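PDB 5IZ5: cytosolic phospholipase A2 delta from Homo sapiens, which hydrolyses the sn-2 ester of glycerophospholipids in a calcium-dependent manner, with a preference for linoleic acid at that position. Local coordinates for residues 362-367 with 650-655; 373-378 with 464-469; 528-533 with 602-607; 536-541 with 770-775; 658-663 with 688-693. The protein carries 3 engineered substitutions. One frame throughout, in Å; residues are numbered along the deposited sequence.

Contact 1: residues 362-367 with 650-655; sequences SGISGS and VDAAYF
The nucleophile Ser365 gives its hydroxyl to Asp651: OG donates to OD2 over 2.6 Å, entering on the syn lone pair, the side of the other carboxylate oxygen. Asp651 reaches out with CG anti to its backbone N (chi1 -177°), which carries the carboxylate to the serine although its CB is not aimed there. Its other oxygen is turned back on its own chain: OD1 accepts from Ala653 N at 2.7 Å, an Asx turn, with the N-H coming from above the carboxylate plane, 41° out of it. The group is thus gripped at both oxygens. Beside this polar pair, Ile364 CG2 lies 3.8 Å from Ala652 CB, a small apolar patch. A water accepts from Ala652 N at 3.0 Å and, weakly, from Ser365 N. An alanine in place of Asp651 would probably leave Ser365 OG without this acceptor and Ala653 N without its side-chain mate. Ser365 sits at the second position of a type II' turn with positive phi (51°), between strand 360-363 and helix 367-375. This is the nucleophile elbow (strand, nucleophile, helix) and Ser-Asp dyad of the patatin-like cytosolic phospholipases A2, in which Asp651 is probably the proton acceptor.

Contact 2: residues 373-378 with 464-469; sequences HLYGDP and PLYLSL
Tyr375, near the C-terminal end of the helix that starts at 367, lays one face of its ring on Pro464 near the start of strand 463-471, so the contact joins the helix that follows the nucleophile to a strand of the central mixed sheet of the catalytic α/β domain. The tight part is a CH-pi contact. Pro464 CG stands 3.7 Å from the Tyr375 ring centroid, only 19° off the ring normal, and is shifted toward the rim. Pro464 CB spreads over the other half of the ring, 3.7 Å from Tyr375 CZ, so the pyrrolidine covers much of that face. Tyr375 CG lies beside the backbone N and anti to the carbonyl carbon (chi1 -80°), which directs the ring from the helix to the strand. The loose side is toward Tyr466, whose hydroxyl merely approaches and is bonded instead to Gln452; residues 376-378, partly exposed, run away from the strand and do not touch it. The Tyr375 ring and that of Trp380 meet edge-to-face, and the Tyr375 hydroxyl is hydrogen-bonded to Pro462 O. A leucine in place of Tyr375 would probably leave Pro464 without its aromatic face and Pro462 O without this donor. At the loose margin, Tyr466 OH is 4.2 Å from Tyr375 CB.

Contact 3: residues 528-533 with 602-607; sequences EAIWSN and LHQRSP
Ile530 CG1 lies beside its backbone N (chi1 -54°), and a second turn at chi2 (-59°) swings CD1 across to Gln604, whose CG is anti to its own N. The two chains cross at about a right angle, with Ile530 CD1 in a tight carbon-carbon approach of 3.3 Å to Gln604 CB and 3.9 Å from Gln604 CG. The bend of Gln604 at chi2 then leads its amide away to Asp430, which accepts from NE2. The second pair is polar but not bonded: Asn533 ND2 comes obliquely to the His603 ring, 3.6 Å from ND1, with amide and ring planes 35° apart. The asparagine amide is occupied elsewhere, ND2 giving to Leu649 O and OD1 accepting from the backbone N of Asp651. The His603 ring also meets Tyr654 edge-to-face. Just before Asn533 the helix 524-531 ends, and Glu528 O accepts from both Ser532 N and Ser532 OG (2.7 Å for OG), the two donors arriving from opposite faces of the carbonyl plane. The contact thus packs a loop, 602-607, against a helix end that forms a second shell behind the active site: Asn533 holds the backbone of the probable proton acceptor of the patatin-like dyad.

Contact 4: residues 536-541 with 770-775; sequences SLNLLD and YTLSNM
The flat group here is the carboxamide of Asn538, on helix 534-543, which meets the loop 770-775 with its nitrogen end. Ser773 OG and Leu772 CD2 both lie near ND2, at 3.2 Å and 3.8 Å, while the carbonyl end serves a different partner: OD1 accepts from NH1 of Arg577. The amide and the leucine chain cross at about a right angle, so the branch methyl of Leu772 meets the nitrogen without running alongside the group. Asn538 CG stands beside the backbone N and anti to the carbonyl carbon (chi1 -69°), which points the amide from the helix into the turn. On the other side of the contact, the 771-774 segment forms a type I turn, closed by Asn774 N to Thr771 O at 3.0 Å. Leu772 and Ser773 are its two central residues, and both project their CB toward the helix. The hydroxyl of Ser773 is also hydrogen-bonded to Arg577 O, and Asp541, one helical turn beyond Asn538, forms a salt bridge with the same arginine. Arg577 therefore reaches both sides of the contact: its guanidinium holds the helix through Asn538 and Asp541, its carbonyl holds the turn through Ser773. The nearest atoms of the Leu772 side chain and the substrate-binding Gly334 are about 4 Å apart, so the turn borders the catalytic site. With only 84 Å² buried in all, the union of helix and turn probably rests less on direct packing than on polar groups shared through Arg577, and the arginine's charge would be expected to polarise the Asn538 amide.

Contact 5: residues 658-663 with 688-693; sequences TSSPSM and QQTELY
This is a small van der Waals contact between buried threonine and serine side chains, and it seats helix 685-696 on the loop that runs from strand 649-650 to strand 672-676. Thr690 carries the helix side. Its methyl CG2 faces Thr658, 3.7 Å from OG1 and 3.9 Å from CB, and the two threonines cross at a slant. On the neighbouring flank Ser660 OG lies 3.7 Å from Thr690 CB. The loop hydroxyls are turned to each other: Thr658 OG1 and Ser660 OG form a hydrogen bond of 3.0 Å in which either could be the donor. This is possible because Thr658 OG1 is anti to the backbone N (chi1 -174°), while Ser660 OG stands between its own N and carbonyl carbon (chi1 62°). The loop then coils into helical backbone angles from Ser660 to Met663, with Met663 N bonded to Ser660 O at 2.8 Å. Behind it Ser659 OG is hydrogen-bonded to Ser362 OG and Ala331 O, which ties the loop to the sheet, and Ser662 OG to Glu486. Farther along the helix, Tyr693 OH bonds Trp484 NE1. Thr690 OG1 is buried with no partner in the model, on a side chain whose chi1 of 129° is close to eclipsed. Chemically, Thr658 and Ser660 bond each other and make no hydrogen bond to the helix segment, so the two segments meet through van der Waals contact alone.

All five contacts are mainly buried in the catalytic domain; partly exposed residues touch only in contacts 1, 3 and 4 (Ala653, Gln604 and Leu772). Contact 3 lies nearest the chain centre, its own centre about 9 Å away, and backs contact 1, the catalytic centre joined by a short hydrogen bond, as its second shell. Contact 2 shares the sheet of contact 1, since strands 360-363 and 463-471 are neighbours; there the packing is aromatic and apolar. Trp531 of contact 3 stacks on Tyr466 of contact 2. Contact 5 touches contact 1 through Ser362 and Ser659. Contact 4, centred about 22 Å from the chain centre, is the farthest out and depends most on an outside arginine.

Contact 1: residues 362-367 with 650-655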
# COMPACT_ATOMS: atom_id res chain seq x y z
N SER B 362 13.74 7.98 -5.10
CA SER B 362 12.40 7.40 -5.24
C SER B 362 12.16 6.87 -6.66
O SER B 362 12.70 7.39 -7.65
CB SER B 362 11.31 8.41 -4.89
OG SER B 362 11.16 9.39 -5.90
N GLY B 363 11.35 5.82 -6.74
CA GLY B 363 11.01 5.20 -8.01
C GLY B 363 9.73 4.39 -7.97
O GLY B 363 9.23 4.03 -6.88
N ILE B 364 9.21 4.12 -9.16
CA ILE B 364 8.03 3.28 -9.37
C ILE B 364 8.27 2.36 -10.55
O ILE B 364 9.15 2.62 -11.38
CB ILE B 364 6.76 4.10 -9.66
CG1 ILE B 364 7.03 5.12 -10.79
CG2 ILE B 364 6.30 4.82 -8.40
CD1 ILE B 364 5.77 5.70 -11.39
N SER B 365 7.49 1.28 -10.61
CA SER B 365 7.47 0.37 -11.76
C SER B 365 8.88 -0.10 -12.18
O SER B 365 9.64 -0.51 -11.31
CB SER B 365 6.68 0.99 -12.91
OG SER B 365 6.01 -0.05 -13.63
N GLY B 366 9.24 -0.05 -13.48
CA GLY B 366 10.56 -0.51 -13.96
C GLY B 366 11.78 0.11 -13.31
O GLY B 366 12.85 -0.51 -13.28
N SER B 367 11.65 1.34 -12.82
CA SER B 367 12.74 2.00 -12.10
C SER B 367 13.13 1.25 -10.83
O SER B 367 14.31 1.27 -10.44
CB SER B 367 12.36 3.43 -11.73
OG SER B 367 12.40 4.25 -12.87
N VAL B 650 -1.25 -1.88 -6.15
CA VAL B 650 -1.18 -1.71 -7.58
C VAL B 650 0.03 -0.84 -7.96
O VAL B 650 0.48 -0.02 -7.18
CB VAL B 650 -2.55 -1.17 -8.05
CG1 VAL B 650 -2.43 0.01 -8.98
CG2 VAL B 650 -3.36 -2.30 -8.66
N ASP B 651 0.58 -1.10 -9.14
CA ASP B 651 1.62 -0.26 -9.77
C ASP B 651 1.10 1.17 -9.93
O ASP B 651 -0.02 1.35 -10.37
CB ASP B 651 1.95 -0.91 -11.12
CG ASP B 651 3.07 -0.23 -11.87
OD1 ASP B 651 3.27 0.99 -11.69
OD2 ASP B 651 3.72 -0.92 -12.69
N ALA B 652 1.90 2.18 -9.55
CA ALA B 652 1.51 3.60 -9.73
C ALA B 652 1.16 3.94 -11.18
O ALA B 652 0.34 4.83 -11.44
CB ALA B 652 2.60 4.53 -9.24
N ALA B 653 1.78 3.24 -12.12
CA ALA B 653 1.51 3.42 -13.54
C ALA B 653 0.05 3.18 -13.96
O ALA B 653 -0.34 3.57 -15.05
CB ALA B 653 2.45 2.53 -14.36
N TYR B 654 -0.76 2.54 -13.11
CA TYR B 654 -2.21 2.43 -13.36
C TYR B 654 -2.95 3.77 -13.24
O TYR B 654 -4.05 3.93 -13.77
CB TYR B 654 -2.89 1.46 -12.39
CG TYR B 654 -2.69 -0.01 -12.71
CD1 TYR B 654 -1.56 -0.67 -12.29
CD2 TYR B 654 -3.65 -0.73 -13.41
CE1 TYR B 654 -1.37 -2.02 -12.57
CE2 TYR B 654 -3.48 -2.07 -13.69
CZ TYR B 654 -2.33 -2.72 -13.26
OH TYR B 654 -2.13 -4.06 -13.54
N PHE B 655 -2.36 4.71 -12.50
CA PHE B 655 -2.98 6.00 -12.24
C PHE B 655 -2.12 7.18 -12.68
O PHE B 655 -2.52 7.92 -13.57
CB PHE B 655 -3.36 6.12 -10.76
CG PHE B 655 -4.48 5.21 -10.35
CD1 PHE B 655 -4.22 3.86 -10.13
CD2 PHE B 655 -5.78 5.68 -10.21
CE1 PHE B 655 -5.24 3.00 -9.76
CE2 PHE B 655 -6.80 4.82 -9.83
CZ PHE B 655 -6.53 3.48 -9.61
O HOH W 1 4.70 1.34 -8.70

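Contact 2: residues 373-378 with 464-469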
# COMPACT_ATOMS: atom_id res chain seq x y z
N HIS B 373 18.20 -4.08 -7.69
CA HIS B 373 19.46 -4.72 -8.02
C HIS B 373 20.64 -4.02 -7.34
O HIS B 373 21.50 -4.67 -6.74
CB HIS B 373 19.69 -4.74 -9.53
CG HIS B 373 20.99 -5.37 -9.93
ND1 HIS B 373 21.88 -4.76 -10.79
CD2 HIS B 373 21.57 -6.53 -9.55
CE1 HIS B 373 22.94 -5.54 -10.94
NE2 HIS B 373 22.77 -6.62 -10.20
N LEU B 374 20.69 -2.70 -7.45
CA LEU B 374 21.81 -1.94 -6.90
C LEU B 374 21.88 -2.03 -5.38
O LEU B 374 22.96 -2.27 -4.83
CB LEU B 374 21.72 -0.47 -7.32
CG LEU B 374 21.98 -0.20 -8.80
CD1 LEU B 374 21.72 1.26 -9.11
CD2 LEU B 374 23.40 -0.59 -9.21
N TYR B 375 20.75 -1.86 -4.71
CA TYR B 375 20.72 -1.89 -3.26
C TYR B 375 20.94 -3.29 -2.65
O TYR B 375 21.06 -3.42 -1.43
CB TYR B 375 19.45 -1.23 -2.72
CG TYR B 375 19.52 0.28 -2.71
CD1 TYR B 375 19.90 0.97 -1.57
CD2 TYR B 375 19.24 1.02 -3.86
CE1 TYR B 375 19.97 2.35 -1.56
CE2 TYR B 375 19.31 2.40 -3.86
CZ TYR B 375 19.68 3.06 -2.71
OH TYR B 375 19.75 4.43 -2.71
N GLY B 376 21.02 -4.32 -3.48
CA GLY B 376 21.55 -5.61 -3.07
C GLY B 376 23.04 -5.58 -2.73
O GLY B 376 23.52 -6.41 -1.96
N ASP B 377 23.77 -4.63 -3.33
CA ASP B 377 25.17 -4.37 -2.98
C ASP B 377 25.23 -3.18 -2.02
O ASP B 377 24.92 -2.06 -2.42
CB ASP B 377 25.97 -4.06 -4.26
CG ASP B 377 27.41 -3.63 -3.98
OD1 ASP B 377 27.87 -3.66 -2.82
OD2 ASP B 377 28.10 -3.24 -4.94
N PRO B 378 25.64 -3.41 -0.76
CA PRO B 378 25.69 -2.33 0.24
C PRO B 378 26.63 -1.15 -0.11
O PRO B 378 26.55 -0.10 0.53
CB PRO B 378 26.21 -3.02 1.51
CG PRO B 378 26.07 -4.48 1.27
CD PRO B 378 26.12 -4.69 -0.21
N PRO B 464 16.47 4.65 -0.48
CA PRO B 464 15.59 4.29 -1.58
C PRO B 464 14.12 4.22 -1.15
O PRO B 464 13.80 3.65 -0.11
CB PRO B 464 16.10 2.91 -1.98
CG PRO B 464 16.59 2.32 -0.71
CD PRO B 464 17.06 3.47 0.16
N LEU B 465 13.25 4.81 -1.97
CA LEU B 465 11.82 4.86 -1.68
C LEU B 465 11.04 4.29 -2.87
O LEU B 465 11.09 4.82 -3.98
CB LEU B 465 11.40 6.30 -1.40
CG LEU B 465 12.04 6.91 -0.14
CD1 LEU B 465 12.06 8.43 -0.19
CD2 LEU B 465 11.34 6.42 1.12
N TYR B 466 10.32 3.19 -2.63
CA TYR B 466 9.57 2.51 -3.67
C TYR B 466 8.08 2.74 -3.40
O TYR B 466 7.64 2.62 -2.25
CB TYR B 466 9.86 1.01 -3.66
CG TYR B 466 11.32 0.58 -3.60
CD1 TYR B 466 11.97 0.08 -4.72
CD2 TYR B 466 12.03 0.61 -2.40
CE1 TYR B 466 13.29 -0.34 -4.67
CE2 TYR B 466 13.36 0.19 -2.33
CZ TYR B 466 13.98 -0.29 -3.47
OH TYR B 466 15.30 -0.72 -3.43
N LEU B 467 7.31 3.07 -4.44
CA LEU B 467 5.89 3.42 -4.25
C LEU B 467 4.91 2.45 -4.91
O LEU B 467 5.19 1.86 -5.96
CB LEU B 467 5.59 4.83 -4.76
CG LEU B 467 5.39 6.04 -3.84
CD1 LEU B 467 5.71 5.81 -2.37
CD2 LEU B 467 6.19 7.22 -4.37
N SER B 468 3.76 2.30 -4.25
CA SER B 468 2.61 1.61 -4.81
C SER B 468 1.32 2.27 -4.33
O SER B 468 1.32 3.03 -3.38
CB SER B 468 2.62 0.16 -4.35
OG SER B 468 2.33 0.10 -2.97
N LEU B 469 0.21 1.94 -4.99
CA LEU B 469 -1.11 2.45 -4.61
C LEU B 469 -1.96 1.33 -4.04
O LEU B 469 -2.01 0.25 -4.62
CB LEU B 469 -1.84 3.01 -5.85
CG LEU B 469 -1.35 4.36 -6.41
CD1 LEU B 469 -2.01 4.70 -7.73
CD2 LEU B 469 -1.58 5.48 -5.40

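Contact 3: residues 528-533 with 602-607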
# COMPACT_ATOMS: atom_id res chain seq x y z
N GLU B 528 9.13 -6.35 -6.20
CA GLU B 528 9.30 -5.85 -7.56
C GLU B 528 8.07 -6.13 -8.42
O GLU B 528 7.66 -5.29 -9.23
CB GLU B 528 10.54 -6.45 -8.21
CG GLU B 528 11.83 -5.86 -7.66
CD GLU B 528 13.05 -6.60 -8.14
OE1 GLU B 528 13.25 -7.77 -7.74
OE2 GLU B 528 13.82 -6.02 -8.93
N ALA B 529 7.46 -7.30 -8.22
CA ALA B 529 6.25 -7.68 -8.95
C ALA B 529 5.07 -6.76 -8.65
O ALA B 529 4.35 -6.41 -9.57
CB ALA B 529 5.88 -9.12 -8.65
N ILE B 530 4.89 -6.39 -7.38
CA ILE B 530 3.86 -5.43 -6.93
C ILE B 530 4.13 -4.07 -7.54
O ILE B 530 3.23 -3.44 -8.09
CB ILE B 530 3.88 -5.19 -5.39
CG1 ILE B 530 3.79 -6.49 -4.58
CG2 ILE B 530 2.83 -4.17 -4.95
CD1 ILE B 530 2.57 -7.33 -4.83
N TRP B 531 5.36 -3.61 -7.40
CA TRP B 531 5.75 -2.28 -7.88
C TRP B 531 5.57 -2.13 -9.39
O TRP B 531 5.26 -1.04 -9.86
CB TRP B 531 7.21 -1.99 -7.50
CG TRP B 531 7.44 -1.96 -6.01
CD1 TRP B 531 6.55 -1.58 -5.04
CD2 TRP B 531 8.64 -2.31 -5.33
NE1 TRP B 531 7.12 -1.67 -3.81
CE2 TRP B 531 8.41 -2.12 -3.95
CE3 TRP B 531 9.90 -2.78 -5.74
CZ2 TRP B 531 9.38 -2.37 -2.98
CZ3 TRP B 531 10.86 -3.04 -4.78
CH2 TRP B 531 10.60 -2.83 -3.42
N SER B 532 5.78 -3.22 -10.12
CA SER B 532 5.67 -3.22 -11.57
C SER B 532 4.52 -4.10 -12.07
O SER B 532 4.61 -4.65 -13.17
CB SER B 532 7.00 -3.65 -12.19
OG SER B 532 7.33 -4.99 -11.86
N ASN B 533 3.45 -4.25 -11.26
CA ASN B 533 2.34 -5.14 -11.66
C ASN B 533 1.42 -4.65 -12.79
O ASN B 533 0.44 -5.31 -13.12
CB ASN B 533 1.53 -5.69 -10.45
CG ASN B 533 0.65 -4.66 -9.77
OD1 ASN B 533 0.43 -3.55 -10.26
ND2 ASN B 533 0.14 -5.03 -8.59
N LEU B 602 -5.57 -10.27 -10.37
CA LEU B 602 -4.43 -9.63 -10.97
C LEU B 602 -3.40 -9.23 -9.91
O LEU B 602 -2.20 -9.31 -10.15
CB LEU B 602 -4.87 -8.37 -11.72
CG LEU B 602 -5.37 -8.57 -13.15
CD1 LEU B 602 -5.90 -7.25 -13.70
CD2 LEU B 602 -4.31 -9.18 -14.06
N HIS B 603 -3.91 -8.79 -8.76
CA HIS B 603 -3.12 -8.12 -7.74
C HIS B 603 -2.93 -8.98 -6.49
O HIS B 603 -3.76 -9.83 -6.18
CB HIS B 603 -3.81 -6.82 -7.37
CG HIS B 603 -4.12 -5.97 -8.56
ND1 HIS B 603 -3.23 -5.78 -9.60
CD2 HIS B 603 -5.23 -5.26 -8.88
CE1 HIS B 603 -3.78 -5.00 -10.51
NE2 HIS B 603 -4.99 -4.66 -10.10
N GLN B 604 -1.83 -8.74 -5.78
CA GLN B 604 -1.55 -9.42 -4.52
C GLN B 604 -2.65 -9.11 -3.50
O GLN B 604 -3.22 -8.02 -3.49
CB GLN B 604 -0.16 -9.02 -3.99
CG GLN B 604 0.38 -9.87 -2.87
CD GLN B 604 0.81 -11.23 -3.37
OE1 GLN B 604 -0.02 -12.11 -3.57
NE2 GLN B 604 2.11 -11.40 -3.60
N ARG B 605 -3.00 -10.09 -2.68
CA ARG B 605 -3.97 -9.87 -1.61
C ARG B 605 -3.28 -9.81 -0.24
O ARG B 605 -3.45 -10.67 0.62
CB ARG B 605 -5.07 -10.93 -1.66
CG ARG B 605 -6.02 -10.66 -2.81
CD ARG B 605 -7.03 -11.77 -3.02
NE ARG B 605 -8.03 -11.41 -4.03
CZ ARG B 605 -9.15 -12.09 -4.26
NH1 ARG B 605 -9.42 -13.19 -3.56
NH2 ARG B 605 -10.00 -11.68 -5.20
N SER B 606 -2.54 -8.73 -0.04
CA SER B 606 -1.68 -8.60 1.12
C SER B 606 -2.48 -8.36 2.39
O SER B 606 -3.39 -7.54 2.39
CB SER B 606 -0.70 -7.46 0.92
OG SER B 606 0.19 -7.76 -0.14
N PRO B 607 -2.15 -9.08 3.46
CA PRO B 607 -2.78 -8.79 4.74
C PRO B 607 -2.56 -7.33 5.14
O PRO B 607 -1.47 -6.80 4.95
CB PRO B 607 -2.04 -9.72 5.71
CG PRO B 607 -1.63 -10.88 4.86
CD PRO B 607 -1.25 -10.25 3.55

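Contact 4: residues 536-541 with 770-775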
# COMPACT_ATOMS: atom_id res chain seq x y z
N SER B 536 1.24 -7.52 -14.88
CA SER B 536 0.18 -8.50 -14.62
C SER B 536 -1.01 -8.24 -15.52
O SER B 536 -1.62 -9.17 -16.04
CB SER B 536 -0.28 -8.45 -13.16
OG SER B 536 0.79 -8.73 -12.29
N LEU B 537 -1.35 -6.97 -15.71
CA LEU B 537 -2.44 -6.64 -16.61
C LEU B 537 -2.06 -6.88 -18.06
O LEU B 537 -2.89 -7.34 -18.84
CB LEU B 537 -2.89 -5.19 -16.39
CG LEU B 537 -3.86 -4.54 -17.37
CD1 LEU B 537 -4.56 -3.37 -16.70
CD2 LEU B 537 -3.17 -4.05 -18.64
N ASN B 538 -0.82 -6.58 -18.44
CA ASN B 538 -0.38 -6.87 -19.80
C ASN B 538 -0.35 -8.37 -20.10
O ASN B 538 -0.60 -8.79 -21.23
CB ASN B 538 0.99 -6.28 -20.09
CG ASN B 538 0.98 -4.77 -20.16
OD1 ASN B 538 -0.09 -4.15 -20.11
ND2 ASN B 538 2.15 -4.18 -20.26
N LEU B 539 -0.04 -9.17 -19.08
CA LEU B 539 -0.01 -10.62 -19.25
C LEU B 539 -1.45 -11.12 -19.44
O LEU B 539 -1.71 -11.99 -20.26
CB LEU B 539 0.64 -11.31 -18.04
CG LEU B 539 1.05 -12.78 -18.17
CD1 LEU B 539 1.96 -13.05 -19.36
CD2 LEU B 539 1.73 -13.25 -16.89
N LEU B 540 -2.38 -10.52 -18.71
CA LEU B 540 -3.77 -10.92 -18.77
C LEU B 540 -4.38 -10.63 -20.15
O LEU B 540 -5.08 -11.48 -20.70
CB LEU B 540 -4.56 -10.22 -17.66
CG LEU B 540 -6.09 -10.49 -17.64
CD1 LEU B 540 -6.61 -10.93 -16.27
CD2 LEU B 540 -6.87 -9.27 -18.10
N ASP B 541 -4.12 -9.45 -20.70
CA ASP B 541 -4.61 -9.09 -22.04
C ASP B 541 -3.96 -9.90 -23.16
O ASP B 541 -4.63 -10.30 -24.12
CB ASP B 541 -4.37 -7.60 -22.33
CG ASP B 541 -5.31 -6.67 -21.59
OD1 ASP B 541 -6.27 -7.14 -20.93
OD2 ASP B 541 -5.08 -5.44 -21.67
N TYR B 770 12.31 0.02 -27.40
CA TYR B 770 12.21 0.41 -25.99
C TYR B 770 10.76 0.48 -25.52
O TYR B 770 10.44 1.17 -24.56
CB TYR B 770 12.89 1.76 -25.80
CG TYR B 770 14.30 1.79 -26.34
CD1 TYR B 770 15.26 0.91 -25.86
CD2 TYR B 770 14.68 2.71 -27.32
CE1 TYR B 770 16.56 0.94 -26.34
CE2 TYR B 770 15.98 2.75 -27.81
CZ TYR B 770 16.92 1.86 -27.32
OH TYR B 770 18.20 1.89 -27.80
N THR B 771 9.87 -0.24 -26.21
CA THR B 771 8.46 -0.25 -25.85
C THR B 771 8.25 -0.99 -24.51
O THR B 771 9.02 -1.87 -24.16
CB THR B 771 7.60 -0.87 -26.99
OG1 THR B 771 6.22 -0.73 -26.67
CG2 THR B 771 7.92 -2.34 -27.22
N LEU B 772 7.19 -0.60 -23.81
CA LEU B 772 6.93 -1.04 -22.43
C LEU B 772 7.17 -2.53 -22.19
O LEU B 772 7.91 -2.90 -21.29
CB LEU B 772 5.49 -0.71 -22.03
CG LEU B 772 5.08 -0.99 -20.58
CD1 LEU B 772 5.93 -0.20 -19.60
CD2 LEU B 772 3.60 -0.66 -20.40
N SER B 773 6.55 -3.37 -22.99
CA SER B 773 6.59 -4.80 -22.73
C SER B 773 7.83 -5.50 -23.24
O SER B 773 8.03 -6.65 -22.90
CB SER B 773 5.33 -5.48 -23.24
OG SER B 773 4.20 -5.04 -22.51
N ASN B 774 8.65 -4.86 -24.07
CA ASN B 774 9.84 -5.52 -24.59
C ASN B 774 10.83 -5.78 -23.47
O ASN B 774 11.22 -4.87 -22.75
CB ASN B 774 10.51 -4.71 -25.70
CG ASN B 774 11.65 -5.46 -26.36
OD1 ASN B 774 11.79 -6.67 -26.22
ND2 ASN B 774 12.48 -4.73 -27.11
N MET B 775 11.23 -7.05 -23.34
CA MET B 775 12.16 -7.48 -22.31
C MET B 775 13.43 -8.08 -22.93
O MET B 775 14.22 -8.72 -22.23
CB MET B 775 11.47 -8.50 -21.39
CG MET B 775 10.49 -7.90 -20.39
SD MET B 775 11.24 -6.84 -19.12
CE MET B 775 12.72 -7.75 -18.70

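Contact 5: residues 658-663 with 688-693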
# COMPACT_ATOMS: atom_id res chain seq x y z
N THR B 658 4.42 8.91 -11.61
CA THR B 658 5.36 9.67 -10.79
C THR B 658 5.68 8.97 -9.47
O THR B 658 4.83 8.26 -8.90
CB THR B 658 4.81 11.07 -10.47
OG1 THR B 658 5.82 11.84 -9.79
CG2 THR B 658 3.55 11.00 -9.58
N SER B 659 6.90 9.16 -8.99
CA SER B 659 7.30 8.68 -7.66
C SER B 659 7.37 9.83 -6.66
O SER B 659 7.92 9.68 -5.58
CB SER B 659 8.64 7.93 -7.75
OG SER B 659 9.69 8.77 -8.15
N SER B 660 6.74 10.96 -7.00
CA SER B 660 6.86 12.20 -6.24
C SER B 660 6.25 12.23 -4.83
O SER B 660 6.75 12.95 -3.97
CB SER B 660 6.28 13.36 -7.05
OG SER B 660 4.90 13.17 -7.32
N PRO B 661 5.17 11.47 -4.58
CA PRO B 661 4.57 11.52 -3.24
C PRO B 661 5.56 11.28 -2.08
O PRO B 661 5.42 11.89 -1.01
CB PRO B 661 3.52 10.42 -3.28
CG PRO B 661 3.15 10.33 -4.72
CD PRO B 661 4.42 10.56 -5.48
N SER B 662 6.54 10.41 -2.29
CA SER B 662 7.57 10.15 -1.28
C SER B 662 8.46 11.38 -1.03
O SER B 662 9.01 11.52 0.07
CB SER B 662 8.42 8.95 -1.69
OG SER B 662 7.77 7.73 -1.32
N MET B 663 8.61 12.24 -2.04
CA MET B 663 9.35 13.50 -1.89
C MET B 663 8.60 14.53 -1.04
O MET B 663 9.19 15.54 -0.66
CB MET B 663 9.71 14.09 -3.26
CG MET B 663 10.64 13.23 -4.11
SD MET B 663 12.17 12.82 -3.25
CE MET B 663 13.03 11.80 -4.44
N GLN B 688 3.35 17.64 -14.89
CA GLN B 688 2.17 18.52 -14.85
C GLN B 688 1.03 17.97 -14.01
O GLN B 688 0.38 18.71 -13.26
CB GLN B 688 1.66 18.83 -16.26
CG GLN B 688 2.56 19.82 -16.98
CD GLN B 688 2.07 20.17 -18.37
OE1 GLN B 688 1.68 19.30 -19.15
NE2 GLN B 688 2.08 21.46 -18.68
N GLN B 689 0.81 16.66 -14.11
CA GLN B 689 -0.23 16.02 -13.33
C GLN B 689 0.18 16.09 -11.87
O GLN B 689 -0.66 16.41 -11.02
CB GLN B 689 -0.40 14.56 -13.72
CG GLN B 689 -0.67 14.33 -15.20
CD GLN B 689 -1.65 13.20 -15.45
OE1 GLN B 689 -1.27 12.14 -15.95
NE2 GLN B 689 -2.91 13.41 -15.08
N THR B 690 1.46 15.81 -11.58
CA THR B 690 1.91 15.91 -10.19
C THR B 690 1.74 17.34 -9.66
O THR B 690 1.35 17.51 -8.52
CB THR B 690 3.32 15.34 -9.83
OG1 THR B 690 4.07 16.34 -9.13
CG2 THR B 690 4.10 14.85 -11.01
N GLU B 691 2.00 18.35 -10.49
CA GLU B 691 1.82 19.74 -10.05
C GLU B 691 0.37 20.03 -9.68
O GLU B 691 0.09 20.62 -8.64
CB GLU B 691 2.28 20.74 -11.12
CG GLU B 691 2.29 22.18 -10.58
CD GLU B 691 1.05 22.97 -10.97
OE1 GLU B 691 0.68 22.96 -12.16
OE2 GLU B 691 0.46 23.62 -10.08
N LEU B 692 -0.56 19.63 -10.55
CA LEU B 692 -1.99 19.75 -10.26
C LEU B 692 -2.37 19.00 -9.00
O LEU B 692 -3.12 19.50 -8.15
CB LEU B 692 -2.84 19.19 -11.41
CG LEU B 692 -3.90 20.12 -12.02
CD1 LEU B 692 -4.80 19.37 -13.00
CD2 LEU B 692 -4.77 20.76 -10.94
N TYR B 693 -1.87 17.77 -8.89
CA TYR B 693 -2.11 16.92 -7.74
C TYR B 693 -1.65 17.61 -6.45
O TYR B 693 -2.41 17.66 -5.48
CB TYR B 693 -1.39 15.59 -7.97
CG TYR B 693 -1.77 14.42 -7.09
CD1 TYR B 693 -2.90 13.65 -7.38
CD2 TYR B 693 -0.97 14.03 -6.03
CE1 TYR B 693 -3.25 12.55 -6.60
CE2 TYR B 693 -1.31 12.94 -5.25
CZ TYR B 693 -2.44 12.20 -5.53
OH TYR B 693 -2.75 11.12 -4.75